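Long-range contacts in chitosanase (Bacillus subtilis subsp. subtilis str. 168, PDB 7C6C), which hydrolyses internal beta-1,4 linkages between D-glucosamine residues of partly acetylated chitosan and probably aids defence against fungi by degrading their cell walls: residues A[56-61]-A[71-76]; A[117-122]-A[139-144]; A[207-212]-A[234-239]. One frame throughout, in Å; residues are numbered along the deposited sequence.

The three contacts illustrate how the chemistry of a helical enzyme changes with place in the fold. Interaction 2 is the core contact, two long helices packed about an aromatic pair near the centre of the chain. Interaction 1 joins two consecutive helices through aliphatic branches, partly buried and well away from the annotated sites. Interaction 3, on the opposite side of the chain's centre from interaction 1, brings the start of a helix to the tip of a beta hairpin and shares a bound malate. No two interactions use the same helix or strand, yet 2 and 3 meet directly: Asp142 OD1 lies 2.8 Å from Arg210 NH2 in a salt bridge.

Interaction 1 of 3, residues A[56-61]-A[71-76]; sequences VVEVYT and KYLPEL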
loop_
_atom_site.group_PDB
_atom_site.type_symbol
_atom_site.label_atom_id
_atom_site.label_comp_id
_atom_site.label_asym_id
_atom_site.label_seq_id
_atom_site.Cartn_x
_atom_site.Cartn_y
_atom_site.Cartn_z
ATOM N N VAL A 56 1.452 -12.005 8.049
ATOM C CA VAL A 56 2.164 -11.353 9.144
ATOM C C VAL A 56 2.167 -12.240 10.382
ATOM O O VAL A 56 3.207 -12.440 11.020
ATOM C CB VAL A 56 1.577 -9.962 9.437
ATOM C CG1 VAL A 56 2.230 -9.386 10.691
ATOM C CG2 VAL A 56 1.777 -9.047 8.251
ATOM N N VAL A 57 1.001 -12.776 10.748
ATOM C CA VAL A 57 0.920 -13.578 11.963
ATOM C C VAL A 57 1.694 -14.885 11.807
ATOM O O VAL A 57 2.336 -15.343 12.757
ATOM C CB VAL A 57 -0.544 -13.776 12.408
ATOM C CG1 VAL A 57 -0.605 -14.624 13.663
ATOM C CG2 VAL A 57 -1.211 -12.420 12.643
ATOM N N GLU A 58 1.691 -15.483 10.608
ATOM C CA GLU A 58 2.497 -16.685 10.376
ATOM C C GLU A 58 3.979 -16.397 10.570
ATOM O O GLU A 58 4.697 -17.169 11.224
ATOM C CB GLU A 58 2.287 -17.187 8.947
ATOM C CG GLU A 58 0.940 -17.788 8.636
ATOM C CD GLU A 58 0.735 -17.922 7.129
ATOM O OE1 GLU A 58 1.460 -17.240 6.359
ATOM O OE2 GLU A 58 -0.155 -18.687 6.698
ATOM N N VAL A 59 4.460 -15.300 9.972
ATOM C CA VAL A 59 5.879 -14.946 10.049
ATOM C C VAL A 59 6.263 -14.640 11.491
ATOM O O VAL A 59 7.285 -15.108 12.001
ATOM C CB VAL A 59 6.187 -13.769 9.097
ATOM C CG1 VAL A 59 7.565 -13.153 9.390
ATOM C CG2 VAL A 59 6.093 -14.216 7.652
ATOM N N TYR A 60 5.429 -13.855 12.173
ATOM C CA TYR A 60 5.673 -13.541 13.574
ATOM C C TYR A 60 5.695 -14.807 14.421
ATOM O O TYR A 60 6.547 -14.955 15.306
ATOM C CB TYR A 60 4.590 -12.573 14.056
ATOM C CG TYR A 60 4.667 -12.190 15.515
ATOM C CD1 TYR A 60 5.832 -11.666 16.063
ATOM C CD2 TYR A 60 3.565 -12.339 16.340
ATOM C CE1 TYR A 60 5.894 -11.309 17.402
ATOM C CE2 TYR A 60 3.613 -11.976 17.674
ATOM C CZ TYR A 60 4.779 -11.473 18.203
ATOM O OH TYR A 60 4.808 -11.142 19.537
ATOM N N THR A 61 4.789 -15.750 14.139
ATOM C CA THR A 61 4.700 -16.972 14.935
ATOM C C THR A 61 5.902 -17.886 14.705
ATOM O O THR A 61 6.372 -18.543 15.639
ATOM C CB THR A 61 3.359 -17.672 14.684
ATOM O OG1 THR A 61 2.304 -16.800 15.105
ATOM C CG2 THR A 61 3.246 -18.971 15.459
ATOM N N LYS A 71 -3.247 -17.876 18.621
ATOM C CA LYS A 71 -4.570 -18.486 18.707
ATOM C C LYS A 71 -5.510 -17.989 17.624
ATOM O O LYS A 71 -6.545 -18.624 17.388
ATOM C CB LYS A 71 -5.195 -18.269 20.089
ATOM C CG LYS A 71 -5.727 -16.869 20.333
ATOM C CD LYS A 71 -6.543 -16.827 21.618
ATOM C CE LYS A 71 -7.403 -15.573 21.688
ATOM N NZ LYS A 71 -8.356 -15.609 22.828
ATOM N N TYR A 72 -5.183 -16.874 16.964
ATOM C CA TYR A 72 -6.023 -16.364 15.894
ATOM C C TYR A 72 -5.722 -17.004 14.550
ATOM O O TYR A 72 -6.464 -16.767 13.596
ATOM C CB TYR A 72 -5.894 -14.842 15.781
ATOM C CG TYR A 72 -6.347 -14.139 17.034
ATOM C CD1 TYR A 72 -7.699 -14.012 17.330
ATOM C CD2 TYR A 72 -5.429 -13.625 17.934
ATOM C CE1 TYR A 72 -8.125 -13.378 18.483
ATOM C CE2 TYR A 72 -5.839 -12.996 19.091
ATOM C CZ TYR A 72 -7.183 -12.873 19.362
ATOM O OH TYR A 72 -7.579 -12.246 20.516
ATOM N N LEU A 73 -4.651 -17.791 14.438
ATOM C CA LEU A 73 -4.303 -18.376 13.142
ATOM C C LEU A 73 -5.427 -19.190 12.516
ATOM O O LEU A 73 -5.657 -19.041 11.305
ATOM C CB LEU A 73 -3.000 -19.179 13.232
ATOM C CG LEU A 73 -1.725 -18.338 13.264
ATOM C CD1 LEU A 73 -0.526 -19.188 13.633
ATOM C CD2 LEU A 73 -1.502 -17.654 11.922
ATOM N N PRO A 74 -6.141 -20.065 13.235
ATOM C CA PRO A 74 -7.197 -20.835 12.551
ATOM C C PRO A 74 -8.263 -19.952 11.927
ATOM O O PRO A 74 -8.675 -20.188 10.783
ATOM C CB PRO A 74 -7.738 -21.754 13.656
ATOM C CG PRO A 74 -6.566 -21.931 14.592
ATOM C CD PRO A 74 -5.891 -20.575 14.597
ATOM N N GLU A 75 -8.709 -18.913 12.641
ATOM C CA GLU A 75 -9.706 -18.019 12.068
ATOM C C GLU A 75 -9.113 -17.177 10.941
ATOM O O GLU A 75 -9.747 -17.004 9.895
ATOM C CB GLU A 75 -10.322 -17.134 13.148
ATOM C CG GLU A 75 -11.358 -16.141 12.627
ATOM C CD GLU A 75 -12.630 -16.788 12.088
ATOM O OE1 GLU A 75 -12.848 -18.007 12.263
ATOM O OE2 GLU A 75 -13.444 -16.053 11.500
ATOM N N LEU A 76 -7.902 -16.640 11.125
ATOM C CA LEU A 76 -7.280 -15.882 10.045
ATOM C C LEU A 76 -7.134 -16.739 8.795
ATOM O O LEU A 76 -7.311 -16.256 7.670
ATOM C CB LEU A 76 -5.920 -15.347 10.481
ATOM C CG LEU A 76 -5.963 -14.284 11.577
ATOM C CD1 LEU A 76 -4.564 -14.081 12.138
ATOM C CD2 LEU A 76 -6.540 -12.952 11.050
#
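Val57 and Leu73 meet where helix 52-63 packs against the start of helix 73-82, a helix-loop-helix pairing in the glycosyl hydrolase family 46 fold. Their side chains run past one another in opposite directions, and the closest touch is between branches, Val57 CG1 to Leu73 CD2 at 3.6 Å. The valine's two methyls divide the work. With CG1 anti to the backbone N (chi1 179°), that methyl faces Leu73, while CG2 serves Leu76 one turn on, meeting its CD1 at 3.8 Å where the two side chains cross at about a right angle. Leu73 is likewise forked: CD2 also passes Glu58 CG at 4.1 Å, whereas CD1 reaches the end of Thr61 tip to tip, 4.0 Å from OG1.

Around these contacts, Leu54, a turn earlier on helix 52-63, also touches both leucines, and Phe93 of helix 93-99 lies against Leu76. Tyr72, just before Leu73, turns its ring away to meet Phe93 edge-to-face, tying the start of the second helix to helix 93-99. The hydroxyl of Thr61 is occupied within its own side of the contact and by Asn67 of the connecting loop. It donates to Val57 O over 2.8 Å, tilted 32° from the carbonyl plane, and Thr61 N reaches the same oxygen from the opposite face.

Interaction 2 of 3, residues A[117-122]-A[139-144]; sequences LYYQPA and VMYDTV
Tyr119 lays its ring edge on the face of Tyr141 where helix 104-128 packs against helix 134-147, a roughly antiparallel, strongly inclined helix pair (140° between the segment directions, axes 8.7 Å apart) in the buried core of this lysozyme-clan fold. The Tyr119 side chain can be followed outward. Its CB already lies 3.7 Å from Tyr141 CE1. Because CG stands anti to the backbone N (chi1 180°), the ring is carried across its neighbour, and CD1 comes to rest over the centre of the Tyr141 face, with Tyr141 CE2 the nearest atom, 3.6 Å from Tyr119 CD1. The ring planes are steeply inclined with centroids 5.0 Å apart, a tilted edge-to-face stack. CE1 is already receding from Tyr141, and at the tip OH hydrogen-bonds Leu3 N, while Lys8 makes a cation-pi contact with the ring. The Tyr141 hydroxyl is also tethered, to Glu12 and Asn114, so both partners are fixed at their far ends as well as where they stack.

Beside the rings the packing is aliphatic and close. Ala122 sets its CB 3.7 Å from Tyr141 CA, and its small side chain lets the two backbones come within 5.1 Å, measured between Ala122 CA and Tyr141 CA. Val144 fills the next position along the interface, touching Ala122 CB and Tyr118 CB with the same methyl, CG1. The side of helix 134-147 turned away from this contact carries Asp142, which also pairs with Arg188. The chi1 of 75° places Val144 CG1 between its own backbone N and carbonyl carbon, directed at the opposite helix, where it comes within 3.4 Å of Tyr118 O.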
loop_
_atom_site.group_PDB
_atom_site.type_symbol
_atom_site.label_atom_id
_atom_site.label_comp_id
_atom_site.label_asym_id
_atom_site.label_seq_id
_atom_site.Cartn_x
_atom_site.Cartn_y
_atom_site.Cartn_z
ATOM N N LEU A 117 5.558 -8.913 -0.259
ATOM C CA LEU A 117 4.290 -8.768 -0.967
ATOM C C LEU A 117 4.167 -7.458 -1.727
ATOM O O LEU A 117 3.448 -7.403 -2.729
ATOM C CB LEU A 117 3.114 -8.847 0.011
ATOM C CG LEU A 117 2.877 -10.176 0.731
ATOM C CD1 LEU A 117 1.536 -10.136 1.440
ATOM C CD2 LEU A 117 2.939 -11.356 -0.225
ATOM N N TYR A 118 4.824 -6.393 -1.275
ATOM C CA TYR A 118 4.576 -5.067 -1.831
ATOM C C TYR A 118 5.831 -4.417 -2.399
ATOM O O TYR A 118 5.854 -4.086 -3.586
ATOM C CB TYR A 118 3.858 -4.156 -0.815
ATOM C CG TYR A 118 2.734 -4.837 -0.052
ATOM C CD1 TYR A 118 1.675 -5.452 -0.719
ATOM C CD2 TYR A 118 2.738 -4.875 1.335
ATOM C CE1 TYR A 118 0.652 -6.087 -0.014
ATOM C CE2 TYR A 118 1.727 -5.506 2.038
ATOM C CZ TYR A 118 0.689 -6.105 1.366
ATOM O OH TYR A 118 -0.306 -6.716 2.091
ATOM N N TYR A 119 6.883 -4.228 -1.600
ATOM C CA TYR A 119 8.028 -3.483 -2.111
ATOM C C TYR A 119 8.711 -4.206 -3.264
ATOM O O TYR A 119 8.922 -3.617 -4.330
ATOM C CB TYR A 119 9.032 -3.171 -1.010
ATOM C CG TYR A 119 10.220 -2.401 -1.535
ATOM C CD1 TYR A 119 10.071 -1.109 -2.033
ATOM C CD2 TYR A 119 11.487 -2.968 -1.563
ATOM C CE1 TYR A 119 11.153 -0.404 -2.531
ATOM C CE2 TYR A 119 12.580 -2.265 -2.058
ATOM C CZ TYR A 119 12.403 -0.982 -2.535
ATOM O OH TYR A 119 13.469 -0.268 -3.027
ATOM N N GLN A 120 9.094 -5.473 -3.067
ATOM C CA GLN A 120 9.788 -6.178 -4.145
ATOM C C GLN A 120 8.925 -6.328 -5.388
ATOM O O GLN A 120 9.425 -6.062 -6.494
ATOM C CB GLN A 120 10.388 -7.503 -3.662
ATOM C CG GLN A 120 11.416 -7.366 -2.549
ATOM C CD GLN A 120 12.630 -6.556 -2.946
ATOM O OE1 GLN A 120 12.980 -6.468 -4.122
ATOM N NE2 GLN A 120 13.287 -5.964 -1.957
ATOM N N PRO A 121 7.650 -6.720 -5.299
ATOM C CA PRO A 121 6.831 -6.741 -6.520
ATOM C C PRO A 121 6.693 -5.380 -7.180
ATOM O O PRO A 121 6.697 -5.292 -8.414
ATOM C CB PRO A 121 5.494 -7.310 -6.027
ATOM C CG PRO A 121 5.888 -8.180 -4.874
ATOM C CD PRO A 121 6.970 -7.406 -4.182
ATOM N N ALA A 122 6.595 -4.302 -6.397
ATOM C CA ALA A 122 6.531 -2.973 -6.996
ATOM C C ALA A 122 7.806 -2.651 -7.762
ATOM O O ALA A 122 7.749 -2.083 -8.859
ATOM C CB ALA A 122 6.274 -1.913 -5.926
ATOM N N VAL A 139 5.451 5.870 -6.622
ATOM C CA VAL A 139 4.042 5.747 -6.983
ATOM C C VAL A 139 3.655 4.280 -7.124
ATOM O O VAL A 139 2.586 3.864 -6.661
ATOM C CB VAL A 139 3.720 6.558 -8.251
ATOM C CG1 VAL A 139 2.288 6.301 -8.706
ATOM C CG2 VAL A 139 3.955 8.051 -8.019
ATOM N N MET A 140 4.509 3.472 -7.773
ATOM C CA MET A 140 4.201 2.048 -7.901
ATOM C C MET A 140 4.095 1.380 -6.538
ATOM O O MET A 140 3.193 0.564 -6.305
ATOM C CB MET A 140 5.263 1.331 -8.743
ATOM C CG MET A 140 5.420 1.828 -10.174
ATOM S SD MET A 140 3.918 1.829 -11.176
ATOM C CE MET A 140 3.606 3.594 -11.266
ATOM N N TYR A 141 5.015 1.714 -5.630
ATOM C CA TYR A 141 5.024 1.138 -4.289
ATOM C C TYR A 141 3.729 1.468 -3.549
ATOM O O TYR A 141 3.076 0.582 -2.981
ATOM C CB TYR A 141 6.250 1.702 -3.567
ATOM C CG TYR A 141 6.653 1.133 -2.222
ATOM C CD1 TYR A 141 6.080 -0.017 -1.690
ATOM C CD2 TYR A 141 7.645 1.769 -1.482
ATOM C CE1 TYR A 141 6.485 -0.511 -0.457
ATOM C CE2 TYR A 141 8.053 1.290 -0.263
ATOM C CZ TYR A 141 7.470 0.151 0.248
ATOM O OH TYR A 141 7.882 -0.342 1.465
ATOM N N ASP A 142 3.326 2.741 -3.564
ATOM C CA ASP A 142 2.075 3.119 -2.916
ATOM C C ASP A 142 0.890 2.420 -3.570
ATOM O O ASP A 142 -0.053 1.998 -2.885
ATOM C CB ASP A 142 1.879 4.630 -2.979
ATOM C CG ASP A 142 0.653 5.067 -2.219
ATOM O OD1 ASP A 142 0.671 4.956 -0.978
ATOM O OD2 ASP A 142 -0.336 5.487 -2.860
ATOM N N THR A 143 0.921 2.288 -4.899
ATOM C CA THR A 143 -0.199 1.690 -5.616
ATOM C C THR A 143 -0.399 0.235 -5.216
ATOM O O THR A 143 -1.528 -0.197 -4.964
ATOM C CB THR A 143 0.014 1.806 -7.127
ATOM O OG1 THR A 143 0.098 3.187 -7.492
ATOM C CG2 THR A 143 -1.147 1.175 -7.891
ATOM N N VAL A 144 0.683 -0.543 -5.152
ATOM C CA VAL A 144 0.498 -1.955 -4.830
ATOM C C VAL A 144 -0.006 -2.127 -3.403
ATOM O O VAL A 144 -0.778 -3.048 -3.118
ATOM C CB VAL A 144 1.757 -2.789 -5.150
ATOM C CG1 VAL A 144 2.856 -2.558 -4.128
ATOM C CG2 VAL A 144 1.414 -4.275 -5.222
#

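Interaction 3 of 3, residues A[207-212]-A[234-239]; sequences SVARVD and NEYGNF. With LMR ((2S)-2-hydroxybutanedioic acid), chain B.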
loop_
_atom_site.group_PDB
_atom_site.type_symbol
_atom_site.label_atom_id
_atom_site.label_comp_id
_atom_site.label_asym_id
_atom_site.label_seq_id
_atom_site.Cartn_x
_atom_site.Cartn_y
_atom_site.Cartn_z
ATOM N N SER A 207 -9.921 8.352 -0.822
ATOM C CA SER A 207 -8.468 8.254 -0.857
ATOM C C SER A 207 -7.853 8.925 -2.077
ATOM O O SER A 207 -6.624 8.923 -2.204
ATOM C CB SER A 207 -8.040 6.783 -0.835
ATOM O OG SER A 207 -8.188 6.199 -2.116
ATOM N N VAL A 208 -8.664 9.497 -2.973
ATOM C CA VAL A 208 -8.140 10.008 -4.237
ATOM C C VAL A 208 -7.127 11.121 -4.037
ATOM O O VAL A 208 -6.309 11.367 -4.927
ATOM C CB VAL A 208 -9.269 10.452 -5.197
ATOM C CG1 VAL A 208 -10.129 9.268 -5.583
ATOM C CG2 VAL A 208 -10.107 11.565 -4.570
ATOM N N ALA A 209 -7.156 11.804 -2.890
ATOM C CA ALA A 209 -6.210 12.892 -2.664
ATOM C C ALA A 209 -4.764 12.425 -2.769
ATOM O O ALA A 209 -3.887 13.232 -3.090
ATOM C CB ALA A 209 -6.461 13.561 -1.312
ATOM N N ARG A 210 -4.484 11.145 -2.499
ATOM C CA ARG A 210 -3.103 10.678 -2.605
ATOM C C ARG A 210 -2.576 10.817 -4.024
ATOM O O ARG A 210 -1.383 11.081 -4.220
ATOM C CB ARG A 210 -2.961 9.247 -2.073
ATOM C CG ARG A 210 -3.580 8.156 -2.932
ATOM C CD ARG A 210 -4.027 6.983 -2.075
ATOM N NE ARG A 210 -2.908 6.208 -1.542
ATOM C CZ ARG A 210 -3.042 5.320 -0.561
ATOM N NH1 ARG A 210 -4.226 5.151 0.014
ATOM N NH2 ARG A 210 -2.004 4.608 -0.148
ATOM N N VAL A 211 -3.451 10.669 -5.022
ATOM C CA VAL A 211 -3.030 10.868 -6.407
ATOM C C VAL A 211 -2.562 12.303 -6.618
ATOM O O VAL A 211 -1.527 12.548 -7.252
ATOM C CB VAL A 211 -4.156 10.475 -7.381
ATOM C CG1 VAL A 211 -3.775 10.870 -8.801
ATOM C CG2 VAL A 211 -4.429 8.984 -7.299
ATOM N N ASP A 212 -3.298 13.277 -6.070
ATOM C CA ASP A 212 -2.904 14.670 -6.243
ATOM C C ASP A 212 -1.644 15.011 -5.457
ATOM O O ASP A 212 -0.835 15.820 -5.921
ATOM C CB ASP A 212 -4.048 15.612 -5.873
ATOM C CG ASP A 212 -3.828 17.017 -6.399
ATOM O OD1 ASP A 212 -3.695 17.180 -7.634
ATOM O OD2 ASP A 212 -3.778 17.958 -5.584
ATOM N N ASN A 234 -5.651 19.378 1.189
ATOM C CA ASN A 234 -6.907 19.668 1.871
ATOM C C ASN A 234 -7.406 18.446 2.631
ATOM O O ASN A 234 -7.929 18.567 3.744
ATOM C CB ASN A 234 -7.962 20.145 0.873
ATOM C CG ASN A 234 -7.639 21.503 0.282
ATOM O OD1 ASN A 234 -6.891 22.288 0.865
ATOM N ND2 ASN A 234 -8.214 21.793 -0.883
ATOM N N GLU A 235 -7.225 17.255 2.055
ATOM C CA GLU A 235 -7.724 16.035 2.681
ATOM C C GLU A 235 -6.867 15.627 3.874
ATOM O O GLU A 235 -7.394 15.342 4.956
ATOM C CB GLU A 235 -7.762 14.909 1.649
ATOM C CG GLU A 235 -8.125 13.544 2.223
ATOM C CD GLU A 235 -9.542 13.497 2.765
ATOM O OE1 GLU A 235 -10.399 14.242 2.248
ATOM O OE2 GLU A 235 -9.799 12.719 3.708
ATOM N N TYR A 236 -5.543 15.576 3.697
ATOM C CA TYR A 236 -4.671 14.998 4.716
ATOM C C TYR A 236 -4.096 16.021 5.679
ATOM O O TYR A 236 -3.748 15.659 6.806
ATOM C CB TYR A 236 -3.502 14.238 4.075
ATOM C CG TYR A 236 -3.921 13.141 3.124
ATOM C CD1 TYR A 236 -4.658 12.046 3.568
ATOM C CD2 TYR A 236 -3.590 13.206 1.782
ATOM C CE1 TYR A 236 -5.047 11.041 2.691
ATOM C CE2 TYR A 236 -3.970 12.215 0.902
ATOM C CZ TYR A 236 -4.699 11.136 1.360
ATOM O OH TYR A 236 -5.065 10.173 0.455
ATOM N N GLY A 237 -3.965 17.274 5.262
ATOM C CA GLY A 237 -3.255 18.269 6.034
ATOM C C GLY A 237 -1.876 18.547 5.472
ATOM O O GLY A 237 -1.550 18.224 4.325
ATOM N N ASN A 238 -1.047 19.156 6.312
ATOM C CA ASN A 238 0.278 19.617 5.924
ATOM C C ASN A 238 1.342 18.828 6.664
ATOM O O ASN A 238 1.247 18.644 7.883
ATOM C CB ASN A 238 0.439 21.089 6.273
ATOM C CG ASN A 238 -0.673 21.913 5.724
ATOM O OD1 ASN A 238 -0.972 21.828 4.533
ATOM N ND2 ASN A 238 -1.330 22.687 6.584
ATOM N N PHE A 239 2.365 18.399 5.933
ATOM C CA PHE A 239 3.431 17.584 6.491
ATOM C C PHE A 239 4.746 17.967 5.844
ATOM O O PHE A 239 4.784 18.446 4.707
ATOM C CB PHE A 239 3.209 16.085 6.222
ATOM C CG PHE A 239 1.889 15.576 6.710
ATOM C CD1 PHE A 239 0.755 15.688 5.919
ATOM C CD2 PHE A 239 1.778 14.998 7.964
ATOM C CE1 PHE A 239 -0.475 15.239 6.366
ATOM C CE2 PHE A 239 0.547 14.537 8.420
ATOM C CZ PHE A 239 -0.577 14.660 7.618
HETATM C C1 LMR B . -5.683 20.080 -2.652
HETATM O O1A LMR B . -5.194 20.076 -1.503
HETATM O O1B LMR B . -5.308 20.873 -3.542
HETATM C C2 LMR B . -6.773 19.105 -2.987
HETATM O O2 LMR B . -7.331 19.464 -4.257
HETATM C C3 LMR B . -6.226 17.680 -3.061
HETATM C C4 LMR B . -5.909 17.139 -1.682
HETATM O O4A LMR B . -6.819 17.127 -0.822
HETATM O O4B LMR B . -4.752 16.715 -1.451
#
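Ala209 and Glu235 meet beside a bound (2S)-2-hydroxybutanedioic acid, malate, which the hairpin side holds by hydrogen bonds and the helix merely touches. Consecutive backbone amides grip its two carboxylates. Asn234 N donates to malate O1A over 2.8 Å at a fairly straight 163°. Glu235 N donates to malate O4A, on the other carboxylate, over 2.9 Å at a more bent 149°. Ser233 OG adds a further bond to the ligand. From the helix, Ala209 CB and Asp212 OD2 lie against the malate.

Protein meets protein next to the ligand. Ala209 CB is the shared surface, 3.5 Å from Glu235 CB and 3.6 Å from Tyr236 CE2. Tyr236 sends its ring alongside Ala209 toward the first turn of the helix, where Arg210 N lies at the ring edge, in plane. The phenol oxygen, Tyr236 OH, ends 3.4 Å from Arg210 CB. The Arg210 chain turns at chi3 (-71°) and carries its guanidinium off toward the interior, where NH2 also makes a salt bridge to Glu19, the predicted proton donor, besides Asp142.

Residues 234-236 link antiparallel strands 229-233 and 237-241. This hairpin tip is thus set against the start of helix 209-219, while Ile17 and Phe18 of helix 5-20 touch the Tyr236 side chain, the Phe18 ring at about 45° to it.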